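Local coordinates for protein N-alpha-acetyltransferase 38, NatC auxiliary subunit (Saccharomyces cerevisiae, PDB 6YGA) that serves as the small auxiliary subunit of the ribosome-associated NatC complex, which acetylates nascent chains starting with methionine followed by a hydrophobic or amphipathic residue, at residues L6-L14 and L24-D32; Q34-V42 and G54-V63. All coordinates share one frame; numbering follows the deposited sequence.

In the fold
Both interactions belong to the strongly bent antiparallel sheet of the LSM (Sm) fold, with about 9 Å between their centres. They come in series along the chain: interaction 1 brings the N-terminal segment and the start of strand 13-18 onto strand 23-32, and interaction 2 then pairs strand 37-39 with strand 56-58. Strands 23-32 and 37-39 are sheet neighbours and join the two directly, as V29 N lies 2.8 Å from L38 O, a probable hydrogen bond. A classic bulge in strand 23-32 sets two residues, V29 and A30, opposite L38. At either contact the sheet continues into N-alpha-acetyltransferase 35, so this small subunit is built into the NatC complex through its own strands.

Interaction 1: L6-L14 and L24-D32; sequences LSDFIGNTL and LVGSLVAVD
F9 meets L28 through its CB, 4.2 Å from L28 CD2, while its ring leads away from strand 23-32. The F9 side chain touches L4 and L73 of helix 70-76, and its ring makes an edge-to-face contact with F28 of the N-alpha-acetyltransferase 35 chain. The other flat group is the N12 amide, whose ND2 donates to F9 O over 2.9 Å. F9 O lies almost in the amide plane, yet ND2 stands above the F9 carbonyl plane, 66° out of it. This bond spans the type II turn F9-N12, where G11 has backbone angles at which a CB would press on I10 O, so glycine is needed.

The turn delivers the backbone to strand 23-32. G11 N reaches L28 O at 2.9 Å, nearly straight (172° at the hydrogen). L28 N answers with a longer bond, 3.2 Å, to N12 O, approaching from above that carbonyl's plane. T13 and S27 form a non-hydrogen-bonded antiparallel pair; the next pair, L14 with G26, is hydrogen-bonded in both directions, with L14 N 2.7 Å from G26 O.

L28 carries most of the apolar contact, touching F9, I10 and L14. Its CG is anti to the backbone N (chi1 -177°), which puts CD2 between L14 CD1 and I10 CG2. L14 CD1 also presses on L28 CB at 3.8 Å. On the other face of the sheet, T13 CG2 touches V25 CG1 at 3.6 Å. Before the turn, L6 CD1 meets V31 CG1 at 4.0 Å, the side chains crossing at about a right angle.

Chemically the contact divides its labour: four backbone hydrogen bonds set the register around the turn and strand start, whereas L6, F9 and I10 meet L28 and V31 through aliphatic carbons, which suits a hydrophobic seam shared with the partner subunit.

Interaction 2: Q34-V42 and G54-V63; sequences QMNLLLDHV and GLVSVPRRSV
The far half of the bent hairpin formed by the third and fourth strands of the Sm fold is built here, L37-L39 running antiparallel to V56-V58 (156° between directions, axes 4.6 Å apart). Two hydrogen-bonded pairs set the register. In the first, V58 N reaches L37 O at 2.8 Å; in the second, L39 N reaches V56 O at 2.7 Å. L38 and S57 make the non-hydrogen-bonded pair between them.

On the face of L37 and V58, V58 CG2 abuts L37 CB at 3.5 Å. V58 CG2 sits between its own backbone N and carbonyl carbon, and from there it also approaches L37 CD1. After the corner at D40-H41, V42 CB packs 3.7 Å from V56 CG2. On the opposite face L38 CD1 lies 3.7 Å from S57 CB. At the corner, L55 CD1 lies against L38 CG and D40 CB. The D40 carboxylate carbon rests over the centre of the H41 ring, and D40 OD1 accepts H41 N. At the other end R60 N gives N36 OD1 only a weak bond, 3.3 Å long.

Strand 23-32 flanks strand 37-39 on its other edge, where V31 packs on L37 and L28 on L39. Beyond strand 56-58, V56 and S57 pair in parallel with a strand of N-alpha-acetyltransferase 35, while Y34 of N-alpha-acetyltransferase 30 packs on L38 and S57.

Interaction 1: L6-L14 and L24-D32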
ATOM      1  N   LEU C   6      12.995  40.404  14.542  1.00 93.22           N
ATOM      2  CA  LEU C   6      11.993  39.469  14.040  1.00 91.51           C
ATOM      3  C   LEU C   6      11.794  38.294  14.991  1.00 91.39           C
ATOM      4  O   LEU C   6      10.692  37.740  15.070  1.00 91.08           O
ATOM      5  CB  LEU C   6      12.394  38.967  12.656  1.00 89.03           C
ATOM      6  CG  LEU C   6      12.369  39.989  11.523  1.00 89.11           C
ATOM      7  CD1 LEU C   6      13.133  39.451  10.330  1.00 87.99           C
ATOM      8  CD2 LEU C   6      10.933  40.313  11.139  1.00 88.45           C
ATOM      9  N   SER C   7      12.845  37.908  15.723  1.00 92.66           N
ATOM     10  CA  SER C   7      12.739  36.813  16.681  1.00 93.89           C
ATOM     11  C   SER C   7      11.664  37.076  17.727  1.00 97.00           C
ATOM     12  O   SER C   7      11.045  36.133  18.230  1.00 95.79           O
ATOM     13  CB  SER C   7      14.087  36.587  17.364  1.00 96.13           C
ATOM     14  OG  SER C   7      14.031  35.496  18.264  1.00 97.49           O
ATOM     15  N   ASP C   8      11.428  38.345  18.066  1.00100.02           N
ATOM     16  CA  ASP C   8      10.388  38.667  19.038  1.00102.53           C
ATOM     17  C   ASP C   8       9.000  38.352  18.498  1.00100.81           C
ATOM     18  O   ASP C   8       8.072  38.105  19.275  1.00100.60           O
ATOM     19  CB  ASP C   8      10.473  40.144  19.430  1.00106.69           C
ATOM     20  CG  ASP C   8      11.850  40.541  19.927  1.00107.94           C
ATOM     21  OD1 ASP C   8      12.307  39.976  20.942  1.00108.17           O
ATOM     22  OD2 ASP C   8      12.477  41.423  19.302  1.00108.78           O
ATOM     23  N   PHE C   9       8.843  38.349  17.172  1.00 99.24           N
ATOM     24  CA  PHE C   9       7.518  38.254  16.570  1.00 97.95           C
ATOM     25  C   PHE C   9       7.028  36.818  16.426  1.00 96.61           C
ATOM     26  O   PHE C   9       5.815  36.580  16.493  1.00 97.75           O
ATOM     27  CB  PHE C   9       7.518  38.932  15.200  1.00 96.84           C
ATOM     28  CG  PHE C   9       7.230  40.402  15.250  1.00 99.65           C
ATOM     29  CD1 PHE C   9       8.155  41.290  15.771  1.00101.90           C
ATOM     30  CD2 PHE C   9       6.032  40.897  14.764  1.00100.58           C
ATOM     31  CE1 PHE C   9       7.887  42.648  15.811  1.00104.76           C
ATOM     32  CE2 PHE C   9       5.757  42.251  14.797  1.00103.28           C
ATOM     33  CZ  PHE C   9       6.685  43.129  15.321  1.00105.54           C
ATOM     34  N   ILE C  10       7.933  35.859  16.216  1.00 95.35           N
ATOM     35  CA  ILE C  10       7.509  34.491  15.940  1.00 93.44           C
ATOM     36  C   ILE C  10       6.718  33.940  17.119  1.00 91.86           C
ATOM     37  O   ILE C  10       7.000  34.242  18.286  1.00 92.58           O
ATOM     38  CB  ILE C  10       8.721  33.604  15.609  1.00 96.17           C
ATOM     39  CG1 ILE C  10       9.720  33.603  16.767  1.00 99.97           C
ATOM     40  CG2 ILE C  10       9.380  34.066  14.310  1.00 97.07           C
ATOM     41  CD1 ILE C  10      10.997  32.846  16.482  1.00100.62           C
ATOM     42  N   GLY C  11       5.704  33.138  16.809  1.00 89.61           N
ATOM     43  CA  GLY C  11       4.798  32.620  17.808  1.00 88.97           C
ATOM     44  C   GLY C  11       3.622  33.515  18.124  1.00 89.04           C
ATOM     45  O   GLY C  11       2.838  33.184  19.024  1.00 90.85           O
ATOM     46  N   ASN C  12       3.466  34.631  17.416  1.00 88.08           N
ATOM     47  CA  ASN C  12       2.405  35.590  17.678  1.00 90.40           C
ATOM     48  C   ASN C  12       1.495  35.706  16.463  1.00 88.72           C
ATOM     49  O   ASN C  12       1.955  35.641  15.317  1.00 86.95           O
ATOM     50  CB  ASN C  12       2.981  36.964  18.045  1.00 93.89           C
ATOM     51  CG  ASN C  12       3.740  36.946  19.363  1.00 95.42           C
ATOM     52  OD1 ASN C  12       3.140  36.978  20.439  1.00 99.46           O
ATOM     53  ND2 ASN C  12       5.065  36.903  19.283  1.00 92.69           N
ATOM     54  N   THR C  13       0.202  35.875  16.727  1.00 90.13           N
ATOM     55  CA  THR C  13      -0.792  35.977  15.668  1.00 89.36           C
ATOM     56  C   THR C  13      -0.584  37.250  14.852  1.00 89.24           C
ATOM     57  O   THR C  13      -0.324  38.324  15.401  1.00 90.42           O
ATOM     58  CB  THR C  13      -2.198  35.960  16.273  1.00 91.11           C
ATOM     59  OG1 THR C  13      -2.369  34.767  17.049  1.00 90.23           O
ATOM     60  CG2 THR C  13      -3.261  36.004  15.189  1.00 91.11           C
ATOM     61  N   LEU C  14      -0.697  37.122  13.530  1.00 88.02           N
ATOM     62  CA  LEU C  14      -0.531  38.241  12.614  1.00 87.38           C
ATOM     63  C   LEU C  14      -1.712  38.313  11.658  1.00 86.63           C
ATOM     64  O   LEU C  14      -2.352  37.303  11.355  1.00 84.92           O
ATOM     65  CB  LEU C  14       0.773  38.126  11.809  1.00 85.13           C
ATOM     66  CG  LEU C  14       2.075  38.181  12.607  1.00 84.46           C
ATOM     67  CD1 LEU C  14       3.284  38.103  11.687  1.00 82.78           C
ATOM     68  CD2 LEU C  14       2.119  39.445  13.450  1.00 87.88           C
ATOM     69  N   LEU C  24      -5.678  36.731   5.796  1.00 78.21           N
ATOM     70  CA  LEU C  24      -5.176  35.576   6.528  1.00 75.50           C
ATOM     71  C   LEU C  24      -4.799  35.978   7.948  1.00 76.31           C
ATOM     72  O   LEU C  24      -4.096  36.974   8.152  1.00 77.91           O
ATOM     73  CB  LEU C  24      -3.966  34.959   5.820  1.00 73.93           C
ATOM     74  CG  LEU C  24      -4.193  34.497   4.380  1.00 73.68           C
ATOM     75  CD1 LEU C  24      -2.935  33.855   3.822  1.00 71.73           C
ATOM     76  CD2 LEU C  24      -5.364  33.536   4.314  1.00 73.16           C
ATOM     77  N   VAL C  25      -5.264  35.200   8.923  1.00 75.98           N
ATOM     78  CA  VAL C  25      -4.923  35.378  10.330  1.00 76.97           C
ATOM     79  C   VAL C  25      -4.244  34.099  10.796  1.00 77.40           C
ATOM     80  O   VAL C  25      -4.843  33.017  10.732  1.00 75.45           O
ATOM     81  CB  VAL C  25      -6.163  35.685  11.185  1.00 76.81           C
ATOM     82  CG1 VAL C  25      -5.766  35.959  12.626  1.00 76.55           C
ATOM     83  CG2 VAL C  25      -6.934  36.860  10.605  1.00 77.83           C
ATOM     84  N   GLY C  26      -3.001  34.216  11.257  1.00 78.71           N
ATOM     85  CA  GLY C  26      -2.246  33.042  11.650  1.00 75.73           C
ATOM     86  C   GLY C  26      -1.061  33.388  12.518  1.00 76.62           C
ATOM     87  O   GLY C  26      -0.646  34.548  12.614  1.00 77.22           O
ATOM     88  N   SER C  27      -0.517  32.353  13.155  1.00 76.39           N
ATOM     89  CA  SER C  27       0.660  32.478  14.002  1.00 78.30           C
ATOM     90  C   SER C  27       1.917  32.346  13.152  1.00 78.35           C
ATOM     91  O   SER C  27       2.058  31.385  12.388  1.00 78.86           O
ATOM     92  CB  SER C  27       0.639  31.411  15.097  1.00 78.93           C
ATOM     93  OG  SER C  27       1.683  31.600  16.034  1.00 81.39           O
ATOM     94  N   LEU C  28       2.831  33.301  13.299  1.00 78.43           N
ATOM     95  CA  LEU C  28       4.035  33.348  12.476  1.00 75.03           C
ATOM     96  C   LEU C  28       5.004  32.247  12.894  1.00 70.76           C
ATOM     97  O   LEU C  28       5.397  32.166  14.064  1.00 71.09           O
ATOM     98  CB  LEU C  28       4.696  34.719  12.589  1.00 75.52           C
ATOM     99  CG  LEU C  28       5.933  34.917  11.712  1.00 74.47           C
ATOM    100  CD1 LEU C  28       5.549  34.918  10.241  1.00 74.26           C
ATOM    101  CD2 LEU C  28       6.668  36.193  12.084  1.00 76.10           C
ATOM    102  N   VAL C  29       5.401  31.415  11.936  1.00 66.19           N
ATOM    103  CA  VAL C  29       6.298  30.296  12.188  1.00 63.84           C
ATOM    104  C   VAL C  29       7.721  30.601  11.741  1.00 64.95           C
ATOM    105  O   VAL C  29       8.676  30.313  12.462  1.00 66.18           O
ATOM    106  CB  VAL C  29       5.762  29.023  11.499  1.00 60.17           C
ATOM    107  CG1 VAL C  29       6.807  27.922  11.534  1.00 59.73           C
ATOM    108  CG2 VAL C  29       4.481  28.566  12.161  1.00 58.49           C
ATOM    109  N   ALA C  30       7.881  31.178  10.552  1.00 63.81           N
ATOM    110  CA  ALA C  30       9.211  31.476  10.043  1.00 62.46           C
ATOM    111  C   ALA C  30       9.127  32.605   9.025  1.00 62.72           C
ATOM    112  O   ALA C  30       8.096  32.802   8.375  1.00 59.91           O
ATOM    113  CB  ALA C  30       9.861  30.236   9.415  1.00 57.77           C
ATOM    114  N   VAL C  31      10.228  33.343   8.904  1.00 65.86           N
ATOM    115  CA  VAL C  31      10.396  34.381   7.893  1.00 68.77           C
ATOM    116  C   VAL C  31      11.821  34.282   7.364  1.00 70.26           C
ATOM    117  O   VAL C  31      12.749  33.969   8.116  1.00 68.91           O
ATOM    118  CB  VAL C  31      10.095  35.790   8.459  1.00 71.10           C
ATOM    119  CG1 VAL C  31      11.044  36.142   9.599  1.00 73.94           C
ATOM    120  CG2 VAL C  31      10.154  36.846   7.358  1.00 70.29           C
ATOM    121  N   ASP C  32      11.992  34.514   6.063  1.00 74.18           N
ATOM    122  CA  ASP C  32      13.297  34.428   5.424  1.00 78.75           C
ATOM    123  C   ASP C  32      13.761  35.817   4.980  1.00 82.37           C
ATOM    124  O   ASP C  32      13.138  36.837   5.293  1.00 82.04           O
ATOM    125  CB  ASP C  32      13.260  33.437   4.254  1.00 80.26           C
ATOM    126  CG  ASP C  32      12.330  33.873   3.134  1.00 83.76           C
ATOM    127  OD1 ASP C  32      11.646  34.907   3.279  1.00 85.31           O
ATOM    128  OD2 ASP C  32      12.284  33.168   2.102  1.00 84.19           O
TER

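Interaction 2: Q34-V42 and G54-V63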
ATOM      1  N   GLN C  34      13.827  37.186   2.043  1.00 88.52           N
ATOM      2  CA  GLN C  34      12.986  37.814   1.035  1.00 89.68           C
ATOM      3  C   GLN C  34      11.570  38.090   1.538  1.00 87.98           C
ATOM      4  O   GLN C  34      10.668  38.316   0.724  1.00 88.22           O
ATOM      5  CB  GLN C  34      12.948  36.948  -0.225  1.00 91.91           C
ATOM      6  CG  GLN C  34      14.330  36.633  -0.792  1.00 96.20           C
ATOM      7  CD  GLN C  34      15.123  37.884  -1.146  1.00101.46           C
ATOM      8  OE1 GLN C  34      16.262  38.063  -0.705  1.00103.19           O
ATOM      9  NE2 GLN C  34      14.525  38.752  -1.951  1.00103.09           N
HETATM   10  N   MSE C  35      11.366  38.076   2.853  1.00 87.09           N
HETATM   11  CA  MSE C  35      10.073  38.343   3.486  1.00 86.00           C
HETATM   12  C   MSE C  35       8.995  37.331   3.094  1.00 81.09           C
HETATM   13  O   MSE C  35       7.807  37.652   3.111  1.00 79.47           O
HETATM   14  CB  MSE C  35       9.592  39.766   3.172  1.00 89.78           C
HETATM   15  CG  MSE C  35       8.810  40.412   4.310  1.00 90.63           C
HETATM   16 SE   MSE C  35       8.031  42.146   3.866  0.55 96.50          SE
HETATM   17  CE  MSE C  35       6.567  41.549   2.725  1.00 95.75           C
ATOM     18  N   ASN C  36       9.402  36.114   2.739  1.00 77.44           N
ATOM     19  CA  ASN C  36       8.440  35.025   2.624  1.00 73.91           C
ATOM     20  C   ASN C  36       8.052  34.564   4.022  1.00 70.51           C
ATOM     21  O   ASN C  36       8.921  34.280   4.852  1.00 71.83           O
ATOM     22  CB  ASN C  36       9.025  33.859   1.825  1.00 76.62           C
ATOM     23  CG  ASN C  36       9.517  34.275   0.453  1.00 81.93           C
ATOM     24  OD1 ASN C  36       8.874  35.066  -0.237  1.00 84.33           O
ATOM     25  ND2 ASN C  36      10.671  33.750   0.053  1.00 83.79           N
ATOM     26  N   LEU C  37       6.753  34.504   4.296  1.00 68.15           N
ATOM     27  CA  LEU C  37       6.260  34.143   5.616  1.00 66.46           C
ATOM     28  C   LEU C  37       5.650  32.749   5.593  1.00 64.16           C
ATOM     29  O   LEU C  37       5.054  32.335   4.594  1.00 63.09           O
ATOM     30  CB  LEU C  37       5.214  35.143   6.115  1.00 66.64           C
ATOM     31  CG  LEU C  37       5.495  36.630   5.914  1.00 67.67           C
ATOM     32  CD1 LEU C  37       4.229  37.427   6.155  1.00 68.39           C
ATOM     33  CD2 LEU C  37       6.602  37.095   6.838  1.00 68.75           C
ATOM     34  N   LEU C  38       5.807  32.030   6.699  1.00 62.32           N
ATOM     35  CA  LEU C  38       5.131  30.762   6.925  1.00 61.06           C
ATOM     36  C   LEU C  38       4.251  30.913   8.156  1.00 62.53           C
ATOM     37  O   LEU C  38       4.741  31.275   9.230  1.00 63.89           O
ATOM     38  CB  LEU C  38       6.131  29.616   7.115  1.00 59.59           C
ATOM     39  CG  LEU C  38       5.554  28.202   7.235  1.00 57.08           C
ATOM     40  CD1 LEU C  38       4.860  27.783   5.948  1.00 55.73           C
ATOM     41  CD2 LEU C  38       6.646  27.204   7.611  1.00 55.81           C
ATOM     42  N   LEU C  39       2.957  30.651   7.995  1.00 64.73           N
ATOM     43  CA  LEU C  39       1.976  30.866   9.049  1.00 67.31           C
ATOM     44  C   LEU C  39       1.262  29.563   9.383  1.00 68.59           C
ATOM     45  O   LEU C  39       0.955  28.765   8.491  1.00 68.18           O
ATOM     46  CB  LEU C  39       0.950  31.926   8.633  1.00 68.21           C
ATOM     47  CG  LEU C  39       1.459  33.332   8.319  1.00 71.49           C
ATOM     48  CD1 LEU C  39       0.356  34.159   7.680  1.00 72.57           C
ATOM     49  CD2 LEU C  39       1.972  34.009   9.575  1.00 72.90           C
ATOM     50  N   ASP C  40       0.995  29.359  10.670  1.00 71.37           N
ATOM     51  CA  ASP C  40       0.297  28.181  11.161  1.00 72.79           C
ATOM     52  C   ASP C  40      -1.061  28.581  11.718  1.00 73.11           C
ATOM     53  O   ASP C  40      -1.273  29.721  12.139  1.00 74.12           O
ATOM     54  CB  ASP C  40       1.110  27.465  12.247  1.00 74.29           C
ATOM     55  CG  ASP C  40       0.752  25.992  12.376  1.00 75.40           C
ATOM     56  OD1 ASP C  40      -0.138  25.522  11.634  1.00 74.89           O
ATOM     57  OD2 ASP C  40       1.368  25.299  13.214  1.00 76.46           O
ATOM     58  N   HIS C  41      -1.979  27.611  11.725  1.00 72.64           N
ATOM     59  CA  HIS C  41      -3.349  27.811  12.201  1.00 76.65           C
ATOM     60  C   HIS C  41      -4.021  28.967  11.461  1.00 75.30           C
ATOM     61  O   HIS C  41      -4.710  29.797  12.056  1.00 77.03           O
ATOM     62  CB  HIS C  41      -3.380  28.028  13.717  1.00 83.83           C
ATOM     63  CG  HIS C  41      -2.565  27.032  14.485  1.00 88.17           C
ATOM     64  ND1 HIS C  41      -2.853  25.684  14.495  1.00 88.36           N
ATOM     65  CD2 HIS C  41      -1.470  27.187  15.268  1.00 90.21           C
ATOM     66  CE1 HIS C  41      -1.970  25.052  15.250  1.00 88.32           C
ATOM     67  NE2 HIS C  41      -1.121  25.941  15.731  1.00 89.22           N
ATOM     68  N   VAL C  42      -3.818  29.015  10.144  1.00 73.11           N
ATOM     69  CA  VAL C  42      -4.283  30.143   9.345  1.00 72.60           C
ATOM     70  C   VAL C  42      -5.799  30.112   9.230  1.00 71.33           C
ATOM     71  O   VAL C  42      -6.400  29.064   8.963  1.00 69.67           O
ATOM     72  CB  VAL C  42      -3.625  30.125   7.957  1.00 69.99           C
ATOM     73  CG1 VAL C  42      -4.339  31.076   7.008  1.00 71.80           C
ATOM     74  CG2 VAL C  42      -2.165  30.500   8.067  1.00 68.97           C
ATOM     75  N   GLY C  54      -4.844  25.780   7.909  1.00 62.29           N
ATOM     76  CA  GLY C  54      -3.689  25.100   8.480  1.00 61.52           C
ATOM     77  C   GLY C  54      -2.405  25.866   8.251  1.00 62.78           C
ATOM     78  O   GLY C  54      -2.335  27.074   8.486  1.00 65.61           O
ATOM     79  N   LEU C  55      -1.375  25.157   7.797  1.00 60.76           N
ATOM     80  CA  LEU C  55      -0.056  25.742   7.592  1.00 61.04           C
ATOM     81  C   LEU C  55       0.037  26.287   6.172  1.00 61.49           C
ATOM     82  O   LEU C  55      -0.065  25.525   5.204  1.00 62.15           O
ATOM     83  CB  LEU C  55       1.039  24.706   7.839  1.00 59.70           C
ATOM     84  CG  LEU C  55       2.480  25.220   7.831  1.00 60.23           C
ATOM     85  CD1 LEU C  55       2.769  26.055   9.072  1.00 60.59           C
ATOM     86  CD2 LEU C  55       3.468  24.069   7.711  1.00 61.08           C
ATOM     87  N   VAL C  56       0.236  27.600   6.050  1.00 62.32           N
ATOM     88  CA  VAL C  56       0.290  28.279   4.760  1.00 63.32           C
ATOM     89  C   VAL C  56       1.545  29.140   4.700  1.00 64.34           C
ATOM     90  O   VAL C  56       1.931  29.764   5.696  1.00 65.04           O
ATOM     91  CB  VAL C  56      -0.965  29.149   4.521  1.00 64.84           C
ATOM     92  CG1 VAL C  56      -1.058  29.559   3.058  1.00 65.92           C
ATOM     93  CG2 VAL C  56      -2.228  28.421   4.959  1.00 65.35           C
ATOM     94  N   SER C  57       2.181  29.172   3.532  1.00 64.51           N
ATOM     95  CA  SER C  57       3.277  30.089   3.251  1.00 66.34           C
ATOM     96  C   SER C  57       2.787  31.153   2.280  1.00 67.59           C
ATOM     97  O   SER C  57       2.064  30.846   1.328  1.00 67.05           O
ATOM     98  CB  SER C  57       4.489  29.356   2.663  1.00 65.43           C
ATOM     99  OG  SER C  57       4.302  29.068   1.287  1.00 66.28           O
ATOM    100  N   VAL C  58       3.165  32.402   2.527  1.00 70.37           N
ATOM    101  CA  VAL C  58       2.756  33.521   1.690  1.00 72.29           C
ATOM    102  C   VAL C  58       4.002  34.130   1.052  1.00 72.65           C
ATOM    103  O   VAL C  58       4.916  34.559   1.762  1.00 72.03           O
ATOM    104  CB  VAL C  58       1.959  34.578   2.475  1.00 76.70           C
ATOM    105  CG1 VAL C  58       0.608  34.014   2.880  1.00 77.27           C
ATOM    106  CG2 VAL C  58       2.710  35.038   3.711  1.00 79.08           C
ATOM    107  N   PRO C  59       4.103  34.153  -0.274  1.00 73.88           N
ATOM    108  CA  PRO C  59       5.269  34.764  -0.921  1.00 77.36           C
ATOM    109  C   PRO C  59       5.252  36.282  -0.786  1.00 83.23           C
ATOM    110  O   PRO C  59       4.299  36.887  -0.292  1.00 84.37           O
ATOM    111  CB  PRO C  59       5.138  34.330  -2.385  1.00 76.38           C
ATOM    112  CG  PRO C  59       4.199  33.153  -2.363  1.00 71.55           C
ATOM    113  CD  PRO C  59       3.257  33.426  -1.234  1.00 71.59           C
ATOM    114  N   ARG C  60       6.341  36.896  -1.252  1.00 87.20           N
ATOM    115  CA  ARG C  60       6.499  38.343  -1.133  1.00 93.32           C
ATOM    116  C   ARG C  60       5.413  39.088  -1.900  1.00 97.45           C
ATOM    117  O   ARG C  60       4.757  39.985  -1.357  1.00 99.08           O
ATOM    118  CB  ARG C  60       7.884  38.754  -1.633  1.00 97.97           C
ATOM    119  CG  ARG C  60       7.994  40.221  -2.002  1.00103.98           C
ATOM    120  CD  ARG C  60       9.304  40.529  -2.710  1.00108.50           C
ATOM    121  NE  ARG C  60       9.385  41.935  -3.093  1.00114.72           N
ATOM    122  CZ  ARG C  60       9.767  42.909  -2.273  1.00118.15           C
ATOM    123  NH1 ARG C  60      10.105  42.628  -1.023  1.00116.62           N
ATOM    124  NH2 ARG C  60       9.810  44.162  -2.700  1.00122.71           N
ATOM    125  N   ARG C  61       5.214  38.732  -3.172  1.00 99.78           N
ATOM    126  CA  ARG C  61       4.265  39.454  -4.013  1.00103.91           C
ATOM    127  C   ARG C  61       2.848  39.393  -3.457  1.00101.42           C
ATOM    128  O   ARG C  61       2.055  40.315  -3.675  1.00104.40           O
ATOM    129  CB  ARG C  61       4.298  38.887  -5.434  1.00108.27           C
ATOM    130  CG  ARG C  61       3.465  39.660  -6.445  1.00116.09           C
ATOM    131  CD  ARG C  61       2.974  38.758  -7.568  1.00119.42           C
ATOM    132  NE  ARG C  61       1.919  37.851  -7.122  1.00118.88           N
ATOM    133  CZ  ARG C  61       1.254  37.026  -7.925  1.00119.19           C
ATOM    134  NH1 ARG C  61       1.532  36.991  -9.220  1.00122.83           N
ATOM    135  NH2 ARG C  61       0.308  36.236  -7.434  1.00115.22           N
ATOM    136  N   SER C  62       2.518  38.331  -2.726  1.00 95.73           N
ATOM    137  CA  SER C  62       1.141  38.104  -2.307  1.00 91.69           C
ATOM    138  C   SER C  62       0.727  38.939  -1.104  1.00 89.82           C
ATOM    139  O   SER C  62      -0.475  39.133  -0.888  1.00 90.15           O
ATOM    140  CB  SER C  62       0.936  36.622  -1.993  1.00 87.38           C
ATOM    141  OG  SER C  62       1.083  35.842  -3.168  1.00 86.92           O
ATOM    142  N   VAL C  63       1.676  39.436  -0.321  1.00 87.85           N
ATOM    143  CA  VAL C  63       1.366  40.117   0.929  1.00 88.14           C
ATOM    144  C   VAL C  63       1.081  41.587   0.644  1.00 93.35           C
ATOM    145  O   VAL C  63       1.949  42.313   0.149  1.00 96.79           O
ATOM    146  CB  VAL C  63       2.510  39.962   1.941  1.00 85.27           C
ATOM    147  CG1 VAL C  63       2.285  40.850   3.148  1.00 85.89           C
ATOM    148  CG2 VAL C  63       2.635  38.507   2.364  1.00 82.01           C
TER